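Local coordinates for BsaWI endonuclease (Geobacillus stearothermophilus, PDB 4ZSF), which binds DNA and, as a restriction endonuclease of the PD-(D/E)XK nuclease group, probably cuts it with the help of a metal ion, at residues A[5-10]-A[50-55]; A[104-109]-A[244-249]; A[148-153]-A[255-260]. One frame throughout, in Å; residues are numbered along the deposited sequence. Where two conformers were deposited one is given.

Contacts 2 and 3 belong together, while contact 1 stands apart. Contact 1 joins two helices near the N-terminus, its centre about 58 Å from that of contact 2. Contacts 2 and 3 both set helix 243-258 against the mixed sheet of the nuclease domain. Their strands, 108-112 and 146-152, are neighbours joined by probable hydrogen bonds, among them R109 O to T149 N of 2.8 Å. Contacts 1 and 2 are buried; contact 3 is only partly so. No hydrogen bond crosses any of them. Contact 1 pairs a small cysteine and alanine, with isoleucines beside them, contact 2 adds a methionine sulfur and a tyrosine, and contact 3 turns on one leucine.

Contact 1: residues A[5-10]-A[50-55]; sequences EYCIST and AEIWKA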
# COMPACT_ATOMS: atom_id res chain seq x y z
N GLU A 5 -22.98 15.26 16.91
CA GLU A 5 -23.23 16.68 16.67
C GLU A 5 -22.11 17.54 17.19
O GLU A 5 -21.73 18.52 16.55
CB GLU A 5 -24.54 17.13 17.33
CG GLU A 5 -25.72 16.33 16.83
CD GLU A 5 -27.02 16.66 17.60
OE1 GLU A 5 -27.04 16.70 18.85
OE2 GLU A 5 -28.03 16.89 16.91
N TYR A 6 -21.63 17.21 18.38
CA TYR A 6 -20.56 17.96 18.99
C TYR A 6 -19.30 17.89 18.10
O TYR A 6 -18.60 18.89 17.93
CB TYR A 6 -20.23 17.41 20.39
CG TYR A 6 -19.10 18.15 21.05
CD1 TYR A 6 -19.33 19.34 21.71
CD2 TYR A 6 -17.78 17.69 20.96
CE1 TYR A 6 -18.29 20.07 22.31
CE2 TYR A 6 -16.75 18.40 21.56
CZ TYR A 6 -17.01 19.57 22.23
OH TYR A 6 -15.99 20.25 22.82
N CYS A 7 -19.01 16.71 17.59
CA CYS A 7 -17.75 16.56 16.78
C CYS A 7 -17.85 17.33 15.50
O CYS A 7 -16.89 17.98 15.07
CB CYS A 7 -17.44 15.11 16.45
SG CYS A 7 -16.83 14.23 17.87
N ILE A 8 -19.02 17.25 14.87
CA ILE A 8 -19.23 17.91 13.59
C ILE A 8 -19.00 19.43 13.78
O ILE A 8 -18.28 20.10 12.98
CB ILE A 8 -20.68 17.71 13.07
CG1 ILE A 8 -20.97 16.27 12.62
CG2 ILE A 8 -21.03 18.72 11.98
CD1 ILE A 8 -19.87 15.61 11.92
N SER A 9 -19.59 19.96 14.84
CA SER A 9 -19.61 21.41 15.01
C SER A 9 -18.25 21.89 15.51
O SER A 9 -17.77 22.94 15.11
CB SER A 9 -20.74 21.83 15.97
OG SER A 9 -20.42 21.52 17.30
N THR A 10 -17.62 21.09 16.35
CA THR A 10 -16.33 21.46 16.92
C THR A 10 -15.19 21.39 15.89
O THR A 10 -14.35 22.31 15.83
CB THR A 10 -16.02 20.58 18.14
OG1 THR A 10 -17.07 20.77 19.14
CG2 THR A 10 -14.64 20.89 18.74
N ALA A 50 -13.25 5.10 19.62
CA ALA A 50 -13.35 4.77 18.19
C ALA A 50 -14.58 5.40 17.55
O ALA A 50 -14.54 5.77 16.37
CB ALA A 50 -13.37 3.26 17.98
N GLU A 51 -15.67 5.55 18.30
CA GLU A 51 -16.87 6.16 17.74
C GLU A 51 -16.69 7.66 17.55
O GLU A 51 -17.20 8.28 16.60
CB GLU A 51 -18.07 5.88 18.66
CG GLU A 51 -18.45 4.44 18.63
CD GLU A 51 -18.97 4.02 17.26
OE1 GLU A 51 -19.83 4.74 16.69
OE2 GLU A 51 -18.52 2.97 16.73
N ILE A 52 -16.06 8.29 18.53
CA ILE A 52 -15.68 9.69 18.38
C ILE A 52 -14.79 9.92 17.13
O ILE A 52 -15.01 10.86 16.33
CB ILE A 52 -14.98 10.15 19.66
CG1 ILE A 52 -16.02 10.07 20.79
CG2 ILE A 52 -14.53 11.60 19.50
CD1 ILE A 52 -15.48 10.60 22.09
N TRP A 53 -13.80 9.08 16.96
CA TRP A 53 -12.90 9.19 15.80
C TRP A 53 -13.71 9.10 14.52
O TRP A 53 -13.46 9.81 13.58
CB TRP A 53 -11.86 8.07 15.83
CG TRP A 53 -10.67 8.25 14.90
CD1 TRP A 53 -10.29 7.42 13.86
CD2 TRP A 53 -9.66 9.26 15.00
NE1 TRP A 53 -9.10 7.88 13.33
CE2 TRP A 53 -8.71 9.01 13.99
CE3 TRP A 53 -9.48 10.36 15.85
CZ2 TRP A 53 -7.57 9.80 13.83
CZ3 TRP A 53 -8.36 11.16 15.68
CH2 TRP A 53 -7.42 10.88 14.64
N LYS A 54 -14.70 8.19 14.49
CA LYS A 54 -15.57 8.10 13.30
C LYS A 54 -16.41 9.37 13.03
O LYS A 54 -16.67 9.72 11.90
CB LYS A 54 -16.53 6.90 13.43
CG LYS A 54 -15.85 5.59 13.27
CD LYS A 54 -16.91 4.49 13.39
N ALA A 55 -16.82 10.07 14.08
CA ALA A 55 -17.56 11.31 13.91
C ALA A 55 -16.63 12.44 13.39
O ALA A 55 -17.02 13.25 12.56
CB ALA A 55 -18.21 11.70 15.26
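The helix that brings C7 and I8 up to A55 holds a well-gripped carbonyl oxygen, Y6 O. T10 N reaches it in the usual helical bond. T10 OG1 adds a shorter bond of 2.7 Å to Y6 O, tilted 30° from the carbonyl plane. S9 OG may be a third donor, but S9 has two conformers, so this is doubtful. T10 OG1 also sits over one face of the Y6 ring.

This helix-helix packing is apolar and lies away from the calcium site, its nearest atom about 7 Å from the DNA. C7 CB meets A55 CB at 3.7 Å. C7 SG is turned beside its backbone N, chi1 -75°, and lies 3.9 Å from I52 CG2. I8 sends only its tip across, with CD1 3.8 Å from A55 O. The small C7 and A55 let their CA atoms come within 6.0 Å. The two short segments cross at -43° with their axes 9.3 Å apart.

Around this pair, F3 and F4 of helix 3-22 also pack on A55. I52 reaches M37 and A40 of helix 25-43, so three helices meet here. On another side of helix 49-65, the W53 ring meets that of W83 of the second subunit.

Contact 2: residues A[104-109]-A[244-249]; sequences EEYGMR and LFVQHA
M108 lays its sulfur against the backbone of A249, and this is the tightly packed part of the contact. M108 SD is 3.5 Å from A249 O; its 4.0 Å approach to A249 CB is the apolar pair here. The chain bends at its last torsion, chi3 -78°, which brings M108 CE back to the same peptide group, 4.0 Å from A249 C. The methionine therefore touches this turn with both sulfur and methyl. V246 adds an apolar touch to Y106. V246 CG1 stands 3.9 Å from Y106 CE2, and the two side chains cross at about a right angle.

The side with Y106 and Q247 is looser and partly exposed. Q247 has two conformers, so its place here is doubtful. In one conformer Q247 OE1 bonds to R250 NH1, and Y106 OH and Q247 NE2 are 3.6 Å apart without a hydrogen bond. One face of the Y106 ring carries E105 CG over its centre.

Residues L103 to M108 form a Schellman motif that ends helix 70-103. M108 N bonds to L103 O, and G107 N to E104 O at 3.0 Å; G107, with positive phi, is the C-prime residue. The V246 side chain is about 9 Å from that of D239, a calcium-binding residue with no ion bound in this chain.

M108 lies on an outermost strand of the sheet within this chain and packs on V150 of neighbouring strand 146-152. A249 rests on I148 and on W188 of strand 188-193, so helix 243-258 spans several strands. V246 touches S102 and L103 of helix 70-103.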
# COMPACT_ATOMS: atom_id res chain seq x y z
N GLU A 104 -0.23 -17.87 -30.61
CA GLU A 104 -0.49 -19.29 -30.76
C GLU A 104 0.17 -19.81 -32.03
O GLU A 104 0.79 -20.87 -32.00
CB GLU A 104 -2.00 -19.55 -30.80
CG GLU A 104 -2.37 -21.05 -30.77
CD GLU A 104 -3.89 -21.28 -30.69
OE1 GLU A 104 -4.63 -20.74 -31.54
OE2 GLU A 104 -4.34 -21.98 -29.76
N GLU A 105 0.11 -19.06 -33.12
CA GLU A 105 0.66 -19.60 -34.39
C GLU A 105 2.19 -19.70 -34.39
O GLU A 105 2.78 -20.37 -35.24
CB GLU A 105 0.17 -18.78 -35.58
CG GLU A 105 0.77 -17.44 -35.75
CD GLU A 105 0.68 -16.95 -37.21
OE1 GLU A 105 1.17 -17.67 -38.12
OE2 GLU A 105 0.13 -15.86 -37.45
N TYR A 106 2.84 -19.06 -33.42
CA TYR A 106 4.28 -19.16 -33.30
C TYR A 106 4.72 -20.01 -32.11
O TYR A 106 5.87 -19.89 -31.68
CB TYR A 106 4.90 -17.77 -33.15
CG TYR A 106 4.40 -16.77 -34.19
CD1 TYR A 106 4.81 -16.86 -35.52
CD2 TYR A 106 3.54 -15.75 -33.83
CE1 TYR A 106 4.36 -15.93 -36.47
CE2 TYR A 106 3.10 -14.79 -34.76
CZ TYR A 106 3.52 -14.90 -36.09
OH TYR A 106 3.08 -13.96 -36.99
N GLY A 107 3.80 -20.79 -31.55
CA GLY A 107 4.18 -21.71 -30.46
C GLY A 107 4.35 -21.05 -29.09
O GLY A 107 5.04 -21.57 -28.23
N MET A 108 3.75 -19.88 -28.90
CA MET A 108 3.94 -19.12 -27.66
C MET A 108 2.59 -18.91 -26.96
O MET A 108 1.53 -18.86 -27.61
CB MET A 108 4.62 -17.77 -27.94
CG MET A 108 6.10 -17.96 -28.35
SD MET A 108 6.86 -16.33 -28.61
CE MET A 108 6.22 -15.96 -30.21
N ARG A 109 2.62 -18.74 -25.63
CA ARG A 109 1.42 -18.26 -24.95
C ARG A 109 1.81 -17.53 -23.69
O ARG A 109 2.85 -17.78 -23.09
CB ARG A 109 0.45 -19.39 -24.61
CG ARG A 109 1.08 -20.47 -23.76
CD ARG A 109 -0.08 -21.48 -23.39
NE ARG A 109 0.44 -22.66 -22.71
CZ ARG A 109 -0.33 -23.67 -22.31
NH1 ARG A 109 -1.64 -23.67 -22.57
NH2 ARG A 109 0.20 -24.72 -21.70
N LEU A 244 3.83 -5.04 -32.16
CA LEU A 244 5.26 -5.06 -31.89
C LEU A 244 5.58 -5.98 -30.71
O LEU A 244 6.67 -6.57 -30.66
CB LEU A 244 5.81 -3.65 -31.58
CG LEU A 244 6.00 -2.80 -32.87
CD1 LEU A 244 6.39 -1.33 -32.45
CD2 LEU A 244 7.14 -3.35 -33.80
N PHE A 245 4.67 -6.06 -29.75
CA PHE A 245 4.91 -7.01 -28.65
C PHE A 245 5.01 -8.46 -29.22
O PHE A 245 5.91 -9.24 -28.86
CB PHE A 245 3.78 -6.91 -27.61
CG PHE A 245 3.80 -8.05 -26.58
CD1 PHE A 245 4.66 -8.01 -25.49
CD2 PHE A 245 2.94 -9.13 -26.72
CE1 PHE A 245 4.70 -9.09 -24.57
CE2 PHE A 245 2.97 -10.20 -25.83
CZ PHE A 245 3.83 -10.18 -24.73
N VAL A 246 4.06 -8.83 -30.06
CA VAL A 246 4.06 -10.19 -30.64
C VAL A 246 5.30 -10.39 -31.50
O VAL A 246 5.97 -11.44 -31.37
CB VAL A 246 2.78 -10.48 -31.46
CG1 VAL A 246 2.88 -11.83 -32.27
CG2 VAL A 246 1.57 -10.48 -30.57
N GLN A 247 5.63 -9.43 -32.36
CA GLN A 247 6.81 -9.65 -33.23
C GLN A 247 8.12 -9.70 -32.39
O GLN A 247 9.03 -10.50 -32.67
CB GLN A 247 6.85 -8.61 -34.35
CG GLN A 247 5.63 -8.73 -35.29
CD GLN A 247 5.56 -10.11 -35.91
OE1 GLN A 247 6.56 -10.60 -36.39
NE2 GLN A 247 4.42 -10.79 -35.79
N HIS A 248 8.23 -8.87 -31.34
CA HIS A 248 9.43 -8.94 -30.51
C HIS A 248 9.46 -10.23 -29.70
O HIS A 248 10.56 -10.77 -29.44
CB HIS A 248 9.56 -7.71 -29.59
CG HIS A 248 9.74 -6.42 -30.35
ND1 HIS A 248 9.59 -5.17 -29.77
CD2 HIS A 248 10.01 -6.19 -31.66
CE1 HIS A 248 9.81 -4.23 -30.67
NE2 HIS A 248 10.08 -4.82 -31.83
N ALA A 249 8.29 -10.70 -29.26
CA ALA A 249 8.27 -11.99 -28.52
C ALA A 249 8.85 -13.12 -29.40
O ALA A 249 9.52 -14.03 -28.88
CB ALA A 249 6.86 -12.37 -28.11

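Contact 3: residues A[148-153]-A[255-260]; sequences ITVRNN and DWLHRR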
# COMPACT_ATOMS: atom_id res chain seq x y z
N ILE A 148 5.51 -15.39 -20.21
CA ILE A 148 5.29 -15.87 -21.59
C ILE A 148 6.16 -17.09 -21.83
O ILE A 148 7.34 -17.14 -21.39
CB ILE A 148 5.50 -14.75 -22.63
CG1 ILE A 148 5.20 -15.25 -24.07
CG2 ILE A 148 6.91 -14.09 -22.53
CD1 ILE A 148 5.08 -14.05 -25.12
N THR A 149 5.62 -18.07 -22.56
CA THR A 149 6.34 -19.30 -22.81
C THR A 149 6.48 -19.60 -24.27
O THR A 149 5.73 -19.03 -25.12
CB THR A 149 5.62 -20.53 -22.22
OG1 THR A 149 4.39 -20.74 -22.93
CG2 THR A 149 5.30 -20.37 -20.73
N VAL A 150 7.41 -20.50 -24.58
CA VAL A 150 7.60 -20.96 -25.97
C VAL A 150 7.74 -22.47 -25.95
O VAL A 150 8.30 -23.02 -24.99
CB VAL A 150 8.84 -20.32 -26.62
CG1 VAL A 150 10.13 -20.73 -25.84
CG2 VAL A 150 8.93 -20.75 -28.07
N ARG A 151 7.18 -23.14 -26.96
CA ARG A 151 7.25 -24.57 -27.07
C ARG A 151 8.43 -24.96 -27.96
O ARG A 151 8.60 -24.43 -29.04
CB ARG A 151 5.90 -25.11 -27.61
CG ARG A 151 5.81 -26.59 -27.76
CD ARG A 151 4.34 -27.04 -27.64
NE ARG A 151 3.96 -27.18 -26.23
CZ ARG A 151 4.04 -28.33 -25.56
NH1 ARG A 151 4.43 -29.42 -26.19
NH2 ARG A 151 3.70 -28.38 -24.27
N ASN A 152 9.29 -25.82 -27.45
CA ASN A 152 10.45 -26.27 -28.21
C ASN A 152 10.67 -27.75 -27.92
O ASN A 152 10.75 -28.14 -26.77
CB ASN A 152 11.69 -25.42 -27.85
CG ASN A 152 12.93 -25.83 -28.63
OD1 ASN A 152 13.72 -26.67 -28.16
ND2 ASN A 152 13.09 -25.28 -29.83
N ASN A 153 10.77 -28.55 -28.98
CA ASN A 153 10.93 -29.99 -28.84
C ASN A 153 9.89 -30.55 -27.88
O ASN A 153 10.21 -31.33 -26.98
CB ASN A 153 12.34 -30.32 -28.39
CG ASN A 153 13.36 -30.00 -29.46
OD1 ASN A 153 13.04 -30.03 -30.65
ND2 ASN A 153 14.58 -29.67 -29.05
N ASP A 255 16.06 -16.06 -29.34
CA ASP A 255 17.36 -15.73 -28.73
C ASP A 255 17.46 -16.35 -27.34
O ASP A 255 18.55 -16.69 -26.93
CB ASP A 255 17.60 -14.24 -28.68
CG ASP A 255 18.01 -13.67 -30.04
OD1 ASP A 255 18.32 -14.43 -31.03
OD2 ASP A 255 18.03 -12.43 -30.15
N TRP A 256 16.34 -16.48 -26.61
CA TRP A 256 16.41 -17.12 -25.31
C TRP A 256 16.74 -18.60 -25.46
O TRP A 256 17.54 -19.18 -24.68
CB TRP A 256 15.08 -16.90 -24.58
CG TRP A 256 15.09 -17.35 -23.17
CD1 TRP A 256 15.28 -16.57 -22.05
CD2 TRP A 256 14.80 -18.67 -22.70
NE1 TRP A 256 15.13 -17.33 -20.91
CE2 TRP A 256 14.84 -18.63 -21.27
CE3 TRP A 256 14.51 -19.88 -23.33
CZ2 TRP A 256 14.61 -19.76 -20.47
CZ3 TRP A 256 14.32 -21.04 -22.53
CH2 TRP A 256 14.34 -20.96 -21.11
N LEU A 257 16.13 -19.23 -26.47
CA LEU A 257 16.40 -20.63 -26.70
C LEU A 257 17.84 -20.85 -27.18
O LEU A 257 18.46 -21.82 -26.80
CB LEU A 257 15.44 -21.19 -27.76
CG LEU A 257 13.98 -21.29 -27.27
CD1 LEU A 257 13.13 -21.55 -28.52
CD2 LEU A 257 13.87 -22.45 -26.22
N HIS A 258 18.37 -19.99 -28.04
CA HIS A 258 19.61 -20.38 -28.72
C HIS A 258 20.85 -19.59 -28.36
O HIS A 258 21.94 -20.07 -28.62
CB HIS A 258 19.40 -20.34 -30.24
CG HIS A 258 18.34 -21.31 -30.68
ND1 HIS A 258 17.22 -20.93 -31.41
CD2 HIS A 258 18.17 -22.63 -30.39
CE1 HIS A 258 16.44 -21.99 -31.60
NE2 HIS A 258 16.98 -23.02 -30.97
N ARG A 259 20.69 -18.41 -27.78
CA ARG A 259 21.88 -17.60 -27.41
C ARG A 259 21.54 -16.88 -26.09
O ARG A 259 21.71 -15.68 -25.96
CB ARG A 259 22.29 -16.65 -28.57
CG ARG A 259 21.18 -15.81 -29.17
CD ARG A 259 21.61 -15.23 -30.57
NE ARG A 259 21.92 -16.34 -31.46
CZ ARG A 259 21.00 -17.09 -32.08
NH1 ARG A 259 19.68 -16.82 -31.99
NH2 ARG A 259 21.39 -18.12 -32.80
N ARG A 260 21.06 -17.65 -25.11
CA ARG A 260 20.55 -17.00 -23.87
C ARG A 260 21.63 -16.17 -23.11
O ARG A 260 21.31 -15.20 -22.38
CB ARG A 260 19.98 -18.09 -22.95
CG ARG A 260 19.28 -17.48 -21.75
CD ARG A 260 18.62 -18.57 -20.87
NE ARG A 260 18.02 -17.96 -19.67
CZ ARG A 260 17.50 -18.65 -18.66
NH1 ARG A 260 17.52 -19.97 -18.70
NH2 ARG A 260 17.00 -18.02 -17.61
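L257, which faces V150 and N152, also touches two rings of its own segment. Its CD2 lies at the edge of the W256 ring, in the ring plane. Its CB sits over the centre of one face of the H258 imidazole. R260 CD lies over one face of W256, offset toward the rim, and W256 NE1 in turn lies over a face of the R260 guanidinium. W256, L257 and H258 belong to the last turn of helix 243-258, packed on the mixed sheet of the PD-(D/E)XK nuclease fold.

L257 and V150 meet tip to tip. V150 CG1 stands between the backbone N and the carbonyl carbon, chi1 61°, and points into the leucine fork. V150 CG1 is 4.1 Å from L257 CD1, with CD2 as near. N152 slides past L257 in the opposite direction, with N152 CB 4.0 Å from L257 CD2. With an alanine at L257, V150 CG1 and the N152 side chain would probably lose their apolar partner, and a gap would open between strand and helix.

F159 of strand 155-165 packs against both V150 and W256. A succinic acid, probably from the crystallisation liquor, lies about 4 Å from the N152 side chain.

The amide end of N152 makes no hydrogen bond across the contact. Instead its nitrogen rests against a methyl of the leucine, with N152 ND2 4.0 Å from L257 CD1.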